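Local structure of protein Amuc_1100 (Akkermansia muciniphila, 6KNY) at residues N75-F80 with S99-F104; P148-E153 with T171-E176; A135-S140 with L187-A192. The protein is of unknown molecular function but carries a transmembrane helix, absent from this construct, that probably anchors its folded domain to a membrane. One frame throughout, in Å; residues are numbered along the deposited sequence.

Interaction 1: N75-F80 with S99-F104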
loop_
_atom_site.group_PDB
_atom_site.type_symbol
_atom_site.label_atom_id
_atom_site.label_comp_id
_atom_site.label_asym_id
_atom_site.label_seq_id
_atom_site.Cartn_x
_atom_site.Cartn_y
_atom_site.Cartn_z
ATOM N N ASN A 75 8.705 -4.350 -13.973
ATOM C CA ASN A 75 10.011 -3.750 -13.730
ATOM C C ASN A 75 9.933 -2.741 -12.586
ATOM O O ASN A 75 10.849 -2.651 -11.761
ATOM C CB ASN A 75 10.515 -3.126 -15.036
ATOM C CG ASN A 75 11.513 -2.008 -14.816
ATOM O OD1 ASN A 75 12.678 -2.256 -14.500
ATOM N ND2 ASN A 75 11.070 -0.773 -15.005
ATOM N N GLU A 76 8.827 -2.000 -12.489
ATOM C CA GLU A 76 8.640 -1.098 -11.351
ATOM C C GLU A 76 8.475 -1.884 -10.050
ATOM O O GLU A 76 9.017 -1.502 -9.005
ATOM C CB GLU A 76 7.430 -0.192 -11.591
ATOM C CG GLU A 76 7.258 0.892 -10.534
ATOM C CD GLU A 76 6.030 1.762 -10.783
ATOM O OE1 GLU A 76 5.017 1.244 -11.309
ATOM O OE2 GLU A 76 6.085 2.969 -10.466
ATOM N N LEU A 77 7.733 -2.993 -10.102
ATOM C CA LEU A 77 7.553 -3.834 -8.918
ATOM C C LEU A 77 8.889 -4.351 -8.378
ATOM O O LEU A 77 9.158 -4.290 -7.170
ATOM C CB LEU A 77 6.622 -5.000 -9.256
ATOM C CG LEU A 77 6.493 -6.124 -8.216
ATOM C CD1 LEU A 77 5.950 -5.599 -6.862
ATOM C CD2 LEU A 77 5.663 -7.293 -8.746
ATOM N N LYS A 78 9.715 -4.877 -9.277
ATOM C CA LYS A 78 11.016 -5.418 -8.902
ATOM C C LYS A 78 11.903 -4.338 -8.296
ATOM O O LYS A 78 12.567 -4.560 -7.284
ATOM C CB LYS A 78 11.705 -6.045 -10.115
ATOM C CG LYS A 78 11.524 -7.550 -10.221
ATOM C CD LYS A 78 11.457 -7.997 -11.672
ATOM C CE LYS A 78 10.799 -9.361 -11.801
ATOM N NZ LYS A 78 11.802 -10.461 -11.836
ATOM N N THR A 79 11.908 -3.168 -8.924
ATOM C CA THR A 79 12.716 -2.045 -8.447
ATOM C C THR A 79 12.285 -1.624 -7.049
ATOM O O THR A 79 13.116 -1.450 -6.150
ATOM C CB THR A 79 12.600 -0.862 -9.408
ATOM O OG1 THR A 79 13.074 -1.245 -10.705
ATOM C CG2 THR A 79 13.388 0.345 -8.887
ATOM N N PHE A 80 10.975 -1.448 -6.854
ATOM C CA PHE A 80 10.451 -1.075 -5.542
ATOM C C PHE A 80 10.811 -2.120 -4.499
ATOM O O PHE A 80 11.188 -1.785 -3.371
ATOM C CB PHE A 80 8.933 -0.898 -5.611
ATOM C CG PHE A 80 8.492 0.402 -6.252
ATOM C CD1 PHE A 80 9.406 1.423 -6.477
ATOM C CD2 PHE A 80 7.165 0.602 -6.611
ATOM C CE1 PHE A 80 9.004 2.619 -7.061
ATOM C CE2 PHE A 80 6.755 1.808 -7.192
ATOM C CZ PHE A 80 7.673 2.810 -7.414
ATOM N N SER A 99 6.128 -10.197 2.300
ATOM C CA SER A 99 5.970 -8.747 2.470
ATOM C C SER A 99 6.718 -7.953 1.404
ATOM O O SER A 99 6.225 -6.914 0.918
ATOM C CB SER A 99 6.470 -8.298 3.839
ATOM O OG SER A 99 5.534 -8.599 4.839
ATOM N N SER A 100 7.928 -8.401 1.052
ATOM C CA SER A 100 8.778 -7.564 0.209
ATOM C C SER A 100 8.190 -7.405 -1.178
ATOM O O SER A 100 8.571 -6.477 -1.886
ATOM C CB SER A 100 10.194 -8.139 0.101
ATOM O OG SER A 100 10.184 -9.393 -0.573
ATOM N N TRP A 101 7.240 -8.254 -1.559
ATOM C CA TRP A 101 6.600 -8.137 -2.859
ATOM C C TRP A 101 5.423 -7.171 -2.864
ATOM O O TRP A 101 4.764 -7.034 -3.900
ATOM C CB TRP A 101 6.140 -9.507 -3.342
ATOM C CG TRP A 101 7.260 -10.311 -3.898
ATOM C CD1 TRP A 101 7.921 -11.346 -3.285
ATOM C CD2 TRP A 101 7.874 -10.149 -5.186
ATOM N NE1 TRP A 101 8.901 -11.835 -4.115
ATOM C CE2 TRP A 101 8.898 -11.120 -5.285
ATOM C CE3 TRP A 101 7.661 -9.275 -6.259
ATOM C CZ2 TRP A 101 9.707 -11.240 -6.417
ATOM C CZ3 TRP A 101 8.466 -9.399 -7.387
ATOM C CH2 TRP A 101 9.480 -10.368 -7.455
ATOM N N LEU A 102 5.124 -6.529 -1.730
ATOM C CA LEU A 102 4.173 -5.418 -1.649
ATOM C C LEU A 102 2.749 -5.815 -2.041
ATOM O O LEU A 102 1.968 -4.961 -2.480
ATOM C CB LEU A 102 4.644 -4.240 -2.514
ATOM C CG LEU A 102 5.941 -3.602 -2.018
ATOM C CD1 LEU A 102 6.511 -2.655 -3.077
ATOM C CD2 LEU A 102 5.730 -2.883 -0.684
ATOM N N GLY A 103 2.400 -7.096 -1.906
ATOM C CA GLY A 103 1.110 -7.620 -2.315
ATOM C C GLY A 103 1.034 -8.116 -3.743
ATOM O O GLY A 103 -0.041 -8.562 -4.178
ATOM N N PHE A 104 2.130 -8.063 -4.496
ATOM C CA PHE A 104 2.083 -8.372 -5.920
ATOM C C PHE A 104 2.980 -9.556 -6.285
ATOM O O PHE A 104 3.490 -9.626 -7.410
ATOM C CB PHE A 104 2.479 -7.145 -6.742
ATOM C CG PHE A 104 1.611 -5.919 -6.514
ATOM C CD1 PHE A 104 0.479 -5.689 -7.301
ATOM C CD2 PHE A 104 1.951 -4.975 -5.550
ATOM C CE1 PHE A 104 -0.290 -4.534 -7.121
ATOM C CE2 PHE A 104 1.179 -3.820 -5.363
ATOM C CZ PHE A 104 0.061 -3.607 -6.136
#

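Interaction 2: P148-E153 with T171-E176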
loop_
_atom_site.group_PDB
_atom_site.type_symbol
_atom_site.label_atom_id
_atom_site.label_comp_id
_atom_site.label_asym_id
_atom_site.label_seq_id
_atom_site.Cartn_x
_atom_site.Cartn_y
_atom_site.Cartn_z
ATOM N N PRO A 148 -5.583 -8.605 -2.065
ATOM C CA PRO A 148 -6.496 -9.347 -2.949
ATOM C C PRO A 148 -6.499 -8.765 -4.355
ATOM O O PRO A 148 -6.329 -7.560 -4.552
ATOM C CB PRO A 148 -7.869 -9.178 -2.280
ATOM C CG PRO A 148 -7.570 -8.867 -0.816
ATOM C CD PRO A 148 -6.221 -8.155 -0.817
ATOM N N GLN A 149 -6.690 -9.633 -5.346
ATOM C CA GLN A 149 -6.740 -9.161 -6.727
ATOM C C GLN A 149 -8.007 -8.363 -6.959
ATOM O O GLN A 149 -9.066 -8.679 -6.413
ATOM C CB GLN A 149 -6.691 -10.329 -7.716
ATOM C CG GLN A 149 -5.365 -11.066 -7.719
ATOM C CD GLN A 149 -5.381 -12.293 -8.610
ATOM O OE1 GLN A 149 -6.237 -12.426 -9.491
ATOM N NE2 GLN A 149 -4.453 -13.216 -8.364
ATOM N N LEU A 150 -7.893 -7.336 -7.793
ATOM C CA LEU A 150 -9.026 -6.553 -8.222
ATOM C C LEU A 150 -9.783 -7.283 -9.321
ATOM O O LEU A 150 -9.208 -8.095 -10.043
ATOM C CB LEU A 150 -8.553 -5.195 -8.737
ATOM C CG LEU A 150 -7.793 -4.332 -7.732
ATOM C CD1 LEU A 150 -7.238 -3.072 -8.426
ATOM C CD2 LEU A 150 -8.713 -3.968 -6.569
ATOM N N PRO A 151 -11.067 -6.963 -9.507
ATOM C CA PRO A 151 -11.817 -7.572 -10.624
ATOM C C PRO A 151 -11.166 -7.364 -11.987
ATOM O O PRO A 151 -11.190 -8.286 -12.807
ATOM C CB PRO A 151 -13.188 -6.884 -10.534
ATOM C CG PRO A 151 -13.323 -6.569 -9.059
ATOM C CD PRO A 151 -11.933 -6.152 -8.631
ATOM N N ILE A 152 -10.541 -6.209 -12.242
ATOM C CA ILE A 152 -9.890 -5.994 -13.535
ATOM C C ILE A 152 -8.712 -6.941 -13.768
ATOM O O ILE A 152 -8.271 -7.095 -14.908
ATOM C CB ILE A 152 -9.428 -4.529 -13.669
ATOM C CG1 ILE A 152 -9.117 -4.165 -15.133
ATOM C CG2 ILE A 152 -8.222 -4.275 -12.774
ATOM C CD1 ILE A 152 -8.682 -2.731 -15.303
ATOM N N GLU A 153 -8.191 -7.608 -12.734
ATOM C CA GLU A 153 -7.020 -8.449 -12.960
ATOM C C GLU A 153 -7.358 -9.796 -13.582
ATOM O O GLU A 153 -6.469 -10.434 -14.159
ATOM C CB GLU A 153 -6.266 -8.676 -11.664
ATOM C CG GLU A 153 -5.573 -7.442 -11.201
ATOM C CD GLU A 153 -4.899 -7.652 -9.878
ATOM O OE1 GLU A 153 -3.980 -8.489 -9.805
ATOM O OE2 GLU A 153 -5.274 -6.955 -8.926
ATOM N N THR A 171 -13.384 3.757 -6.329
ATOM C CA THR A 171 -13.247 2.306 -6.285
ATOM C C THR A 171 -12.323 1.974 -5.127
ATOM O O THR A 171 -11.186 2.472 -5.092
ATOM C CB THR A 171 -12.669 1.748 -7.582
ATOM O OG1 THR A 171 -13.583 2.001 -8.655
ATOM C CG2 THR A 171 -12.345 0.219 -7.449
ATOM N N PRO A 172 -12.779 1.212 -4.137
ATOM C CA PRO A 172 -11.904 0.845 -3.022
ATOM C C PRO A 172 -11.001 -0.299 -3.432
ATOM O O PRO A 172 -11.426 -1.225 -4.131
ATOM C CB PRO A 172 -12.887 0.386 -1.934
ATOM C CG PRO A 172 -14.028 -0.246 -2.735
ATOM C CD PRO A 172 -14.115 0.590 -4.046
ATOM N N MET A 173 -9.760 -0.270 -2.951
ATOM C CA MET A 173 -8.814 -1.340 -3.263
ATOM C C MET A 173 -8.303 -1.969 -1.976
ATOM O O MET A 173 -7.559 -1.315 -1.226
ATOM C CB MET A 173 -7.662 -0.805 -4.113
ATOM C CG MET A 173 -8.153 -0.203 -5.442
ATOM S SD MET A 173 -6.789 0.389 -6.449
ATOM C CE MET A 173 -7.638 0.979 -7.928
ATOM N N PRO A 174 -8.647 -3.227 -1.675
ATOM C CA PRO A 174 -8.337 -3.789 -0.352
ATOM C C PRO A 174 -6.885 -4.204 -0.225
ATOM O O PRO A 174 -6.239 -4.599 -1.203
ATOM C CB PRO A 174 -9.263 -5.008 -0.259
ATOM C CG PRO A 174 -9.403 -5.446 -1.692
ATOM C CD PRO A 174 -9.390 -4.177 -2.526
ATOM N N LEU A 175 -6.367 -4.086 1.000
ATOM C CA LEU A 175 -5.121 -4.742 1.370
ATOM C C LEU A 175 -5.052 -4.889 2.881
ATOM O O LEU A 175 -5.770 -4.216 3.634
ATOM C CB LEU A 175 -3.903 -3.971 0.860
ATOM C CG LEU A 175 -3.677 -2.588 1.449
ATOM C CD1 LEU A 175 -2.163 -2.360 1.618
ATOM C CD2 LEU A 175 -4.296 -1.520 0.515
ATOM N N GLU A 176 -4.146 -5.758 3.317
ATOM C CA GLU A 176 -3.881 -5.981 4.731
ATOM C C GLU A 176 -2.388 -5.856 4.958
ATOM O O GLU A 176 -1.594 -6.354 4.158
ATOM C CB GLU A 176 -4.310 -7.385 5.191
ATOM C CG GLU A 176 -5.734 -7.786 4.885
ATOM C CD GLU A 176 -6.021 -9.216 5.370
ATOM O OE1 GLU A 176 -5.240 -9.738 6.199
ATOM O OE2 GLU A 176 -7.008 -9.821 4.903
#

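Interaction 3: A135-S140 with L187-A192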
loop_
_atom_site.group_PDB
_atom_site.type_symbol
_atom_site.label_atom_id
_atom_site.label_comp_id
_atom_site.label_asym_id
_atom_site.label_seq_id
_atom_site.Cartn_x
_atom_site.Cartn_y
_atom_site.Cartn_z
ATOM N N ALA A 135 8.367 2.065 7.122
ATOM C CA ALA A 135 9.743 1.655 7.378
ATOM C C ALA A 135 10.520 2.717 8.139
ATOM O O ALA A 135 11.593 2.423 8.681
ATOM C CB ALA A 135 10.446 1.339 6.054
ATOM N N GLU A 136 9.987 3.935 8.211
ATOM C CA GLU A 136 10.607 5.053 8.906
ATOM C C GLU A 136 10.123 5.195 10.338
ATOM O O GLU A 136 10.510 6.152 11.014
ATOM C CB GLU A 136 10.328 6.357 8.140
ATOM C CG GLU A 136 10.918 6.393 6.734
ATOM C CD GLU A 136 10.368 7.538 5.884
ATOM O OE1 GLU A 136 9.551 8.337 6.396
ATOM O OE2 GLU A 136 10.754 7.640 4.697
ATOM N N CYS A 137 9.294 4.274 10.823
ATOM C CA CYS A 137 8.671 4.427 12.129
ATOM C C CYS A 137 9.369 3.660 13.243
ATOM O O CYS A 137 8.930 3.747 14.391
ATOM C CB CYS A 137 7.198 4.011 12.058
ATOM S SG CYS A 137 6.229 5.145 11.032
ATOM N N GLY A 138 10.447 2.934 12.953
ATOM C CA GLY A 138 11.144 2.211 14.004
ATOM C C GLY A 138 10.567 0.851 14.317
ATOM O O GLY A 138 10.771 0.335 15.427
ATOM N N LEU A 139 9.822 0.261 13.379
ATOM C CA LEU A 139 9.249 -1.062 13.585
ATOM C C LEU A 139 10.353 -2.109 13.591
ATOM O O LEU A 139 11.466 -1.870 13.129
ATOM C CB LEU A 139 8.252 -1.392 12.477
ATOM C CG LEU A 139 7.042 -0.467 12.364
ATOM C CD1 LEU A 139 6.338 -0.675 11.034
ATOM C CD2 LEU A 139 6.083 -0.676 13.544
ATOM N N SER A 140 10.028 -3.307 14.068
ATOM C CA SER A 140 11.033 -4.358 14.068
ATOM C C SER A 140 10.837 -5.392 12.970
ATOM O O SER A 140 11.813 -6.038 12.569
ATOM C CB SER A 140 11.070 -5.058 15.432
ATOM O OG SER A 140 9.907 -5.837 15.593
ATOM N N LEU A 187 2.510 3.294 17.312
ATOM C CA LEU A 187 1.792 4.571 17.281
ATOM C C LEU A 187 2.249 5.435 16.116
ATOM O O LEU A 187 1.421 6.060 15.440
ATOM C CB LEU A 187 1.956 5.321 18.610
ATOM C CG LEU A 187 1.488 4.601 19.889
ATOM C CD1 LEU A 187 2.086 5.243 21.134
ATOM C CD2 LEU A 187 -0.035 4.551 20.010
ATOM N N LYS A 188 3.561 5.487 15.851
ATOM C CA LYS A 188 4.035 6.232 14.681
ATOM C C LYS A 188 3.534 5.607 13.385
ATOM O O LYS A 188 3.229 6.321 12.426
ATOM C CB LYS A 188 5.562 6.296 14.640
ATOM C CG LYS A 188 6.239 7.005 15.790
ATOM C CD LYS A 188 7.735 7.134 15.494
ATOM C CE LYS A 188 8.546 7.340 16.762
ATOM N NZ LYS A 188 9.954 6.827 16.657
ATOM N N ALA A 189 3.513 4.277 13.318
ATOM C CA ALA A 189 3.024 3.600 12.119
ATOM C C ALA A 189 1.556 3.916 11.888
ATOM O O ALA A 189 1.138 4.236 10.768
ATOM C CB ALA A 189 3.225 2.086 12.252
ATOM N N MET A 190 0.758 3.836 12.951
ATOM C CA MET A 190 -0.662 4.126 12.835
ATOM C C MET A 190 -0.894 5.551 12.330
ATOM O O MET A 190 -1.727 5.773 11.446
ATOM C CB MET A 190 -1.338 3.868 14.180
ATOM C CG MET A 190 -1.512 2.370 14.448
ATOM S SD MET A 190 -2.122 1.993 16.101
ATOM C CE MET A 190 -3.641 2.954 16.149
ATOM N N ASN A 191 -0.147 6.527 12.850
ATOM C CA ASN A 191 -0.315 7.896 12.354
ATOM C C ASN A 191 0.131 8.022 10.905
ATOM O O ASN A 191 -0.437 8.807 10.140
ATOM C CB ASN A 191 0.449 8.909 13.207
ATOM C CG ASN A 191 0.413 10.320 12.586
ATOM O OD1 ASN A 191 -0.591 11.035 12.678
ATOM N ND2 ASN A 191 1.493 10.695 11.908
ATOM N N ALA A 192 1.142 7.256 10.498
ATOM C CA ALA A 192 1.637 7.384 9.128
ATOM C C ALA A 192 0.618 6.877 8.112
ATOM O O ALA A 192 0.484 7.442 7.014
ATOM C CB ALA A 192 2.967 6.637 8.985
#

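Interaction 1: N75-F80 with S99-F104
Leu77, on helix 70-91, is the side chain that drives into the turn 101-104. Its CG stands anti to the backbone N (chi1 170°), which sends both methyl groups across the gap to the turn. CG lies in the plane of the Trp101 ring, at its edge, which makes this an edge contact and no stack; CD2 is 3.8 Å from Trp101 CE3, and the two side chains cross at about a right angle. Both methyls abut Phe104 CB, and each also reaches a backbone oxygen: Leu77 CD1 is 3.5 Å from Trp101 O and Leu77 CD2 is 3.5 Å from Phe104 O. With an alanine here both methyls would be gone, which is likely to open a gap between the Trp101 edge and Phe104 CB and give the indole more freedom to shift. The surface that receives the leucine is a type I' beta turn from Trp101 to Phe104, closed by Phe104 N donating to Trp101 O (2.9 Å). Leu102 and Gly103 both have positive phi; at Gly103 (phi 90°) any CB would jam against the preceding carbonyl oxygen. Leu102 is also where the chain leaves helical geometry after helix 97-100. One residue further along helix 70-91, Lys78 adds a looser aliphatic touch, CG lying 4.4 Å from Trp101 CH2 and oblique to the ring, while Arg81 of the same helix makes a cation-pi contact with that indole. Phe80 meets the turn through its CB, 3.9 Å from Leu102 CD1. The ring itself packs on Leu124 and Asn128 of helix 117-134, with Glu76 CG over one face, offset towards the rim. Phe104 likewise touches Leu124, and its ring meets Phe73 edge-to-face.

Interaction 2: P148-E153 with T171-E176
Leu150 and Met173 cross at about a right angle: the leucine comes in side-on to the methionine, its two methyls spaced along the chain. Leu150 CD2 is 4.0 Å from Met173 CG, and Leu150 CD1 is 4.0 Å from Met173 SD. This reach depends on the methionine being extended beyond CG (chi2 -179°, chi3 178°), which lays its chain out straight alongside both methyls. CD2 of Leu150 also borders the next residue of the strand, 4.1 Å from Pro174 CD, so it sits against two neighbours at once. The prolines meet more obliquely. Pro148 CG is 4.0 Å from Pro174 CG, and Pro148 CD lies 3.6 Å from Pro174 O. No hydrogen bond crosses between the segments. The backbone of Leu150 is held locally: Leu150 N donates to Glu153 OE2 (2.9 Å, 170°), coming from above the carboxylate plane, and Glu153 N returns a bond to Leu150 O at the start of the 3-10 turn 151-153. Arg147 forms a salt bridge with the same OE2, and Tyr107 OH bonds OE1. The loop that follows strand 141-146 is thus laid against strand 170-181, whose Met173 is backbone-bonded to Leu273 of strand 265-276, while helix 117-134 borders the pair through Thr119, which touches both Leu150 and Met173.

Interaction 3: A135-S140 with L187-A192
Cys137 SG lies on one side of the flat peptide group that joins Lys188 to Ala189, offset beyond the edge between Lys188 O and Ala189 N. The sulfur is 3.5 Å from Lys188 O and only slightly farther from Ala189 N, so it borders both polar atoms of that group. A second peptide plane, that of Cys137 and Gly138, is passed on one side by the lysine chain: Lys188 CD lies 3.8 Å from Cys137 O, and Lys188 NZ is 4.0 Å from the same oxygen, well above the plane. With SG anti to its own carbonyl carbon (chi1 -67°), the cysteine directs its sulfur at the helix, and Cys137 CB packs 3.8 Å from Lys188 CB. Further along helix 183-194, one turn on from Lys188, Ala192 CB approaches Cys137 SG to 4.1 Å. Leu139 adds one methyl, its CD2 lying 4.2 Å from Ala189 CB. The chain turns between the two at Gly138, whose phi of 85° would press a CB against the carbonyl oxygen of Cys137.

The contact joins the loop between helix 117-134 and strand 141-146 to helix 183-194, and both Leu139 and Ala189 rest on Phe179 of strand 170-181. Ser140 is backbone-bonded to Leu94 and Gln180, just before strand 141-146.

No hydrogen bond links the segments. Lys188 O is already an acceptor of the helix bond from Ala192 N, so the sulfur meets a peptide engaged in the helix. The small side chains of Ala189 and Ala192 probably allow the close approach of the buried cysteine to the helix backbone, whereas the lysine, at the exposed margin, contributes chiefly its aliphatic carbons; its ammonium may add a weak electrostatic attraction to Cys137 O.

Overall arrangement
All three contacts are largely buried and rest on packing alone, yet each fills its place differently. Interaction 1 sets helix 70-91 against a tight turn, with one leucine against an indole edge and the turn's backbone oxygens. Interaction 2 is loop on strand, aliphatic and proline-rich, with partly exposed prolines at its margin. Interaction 3 is loop on helix, smaller in its side chains and the only one of the three to bring a cysteine against a helix backbone. Interactions 2 and 3 lie on opposite sides of the chain's centre, their centres 24 Å apart, and use consecutive elements, strand 170-181 and helix 183-194. Helix 117-134 relates all three: it borders interactions 1 and 2, and interaction 3 uses the loop that follows it.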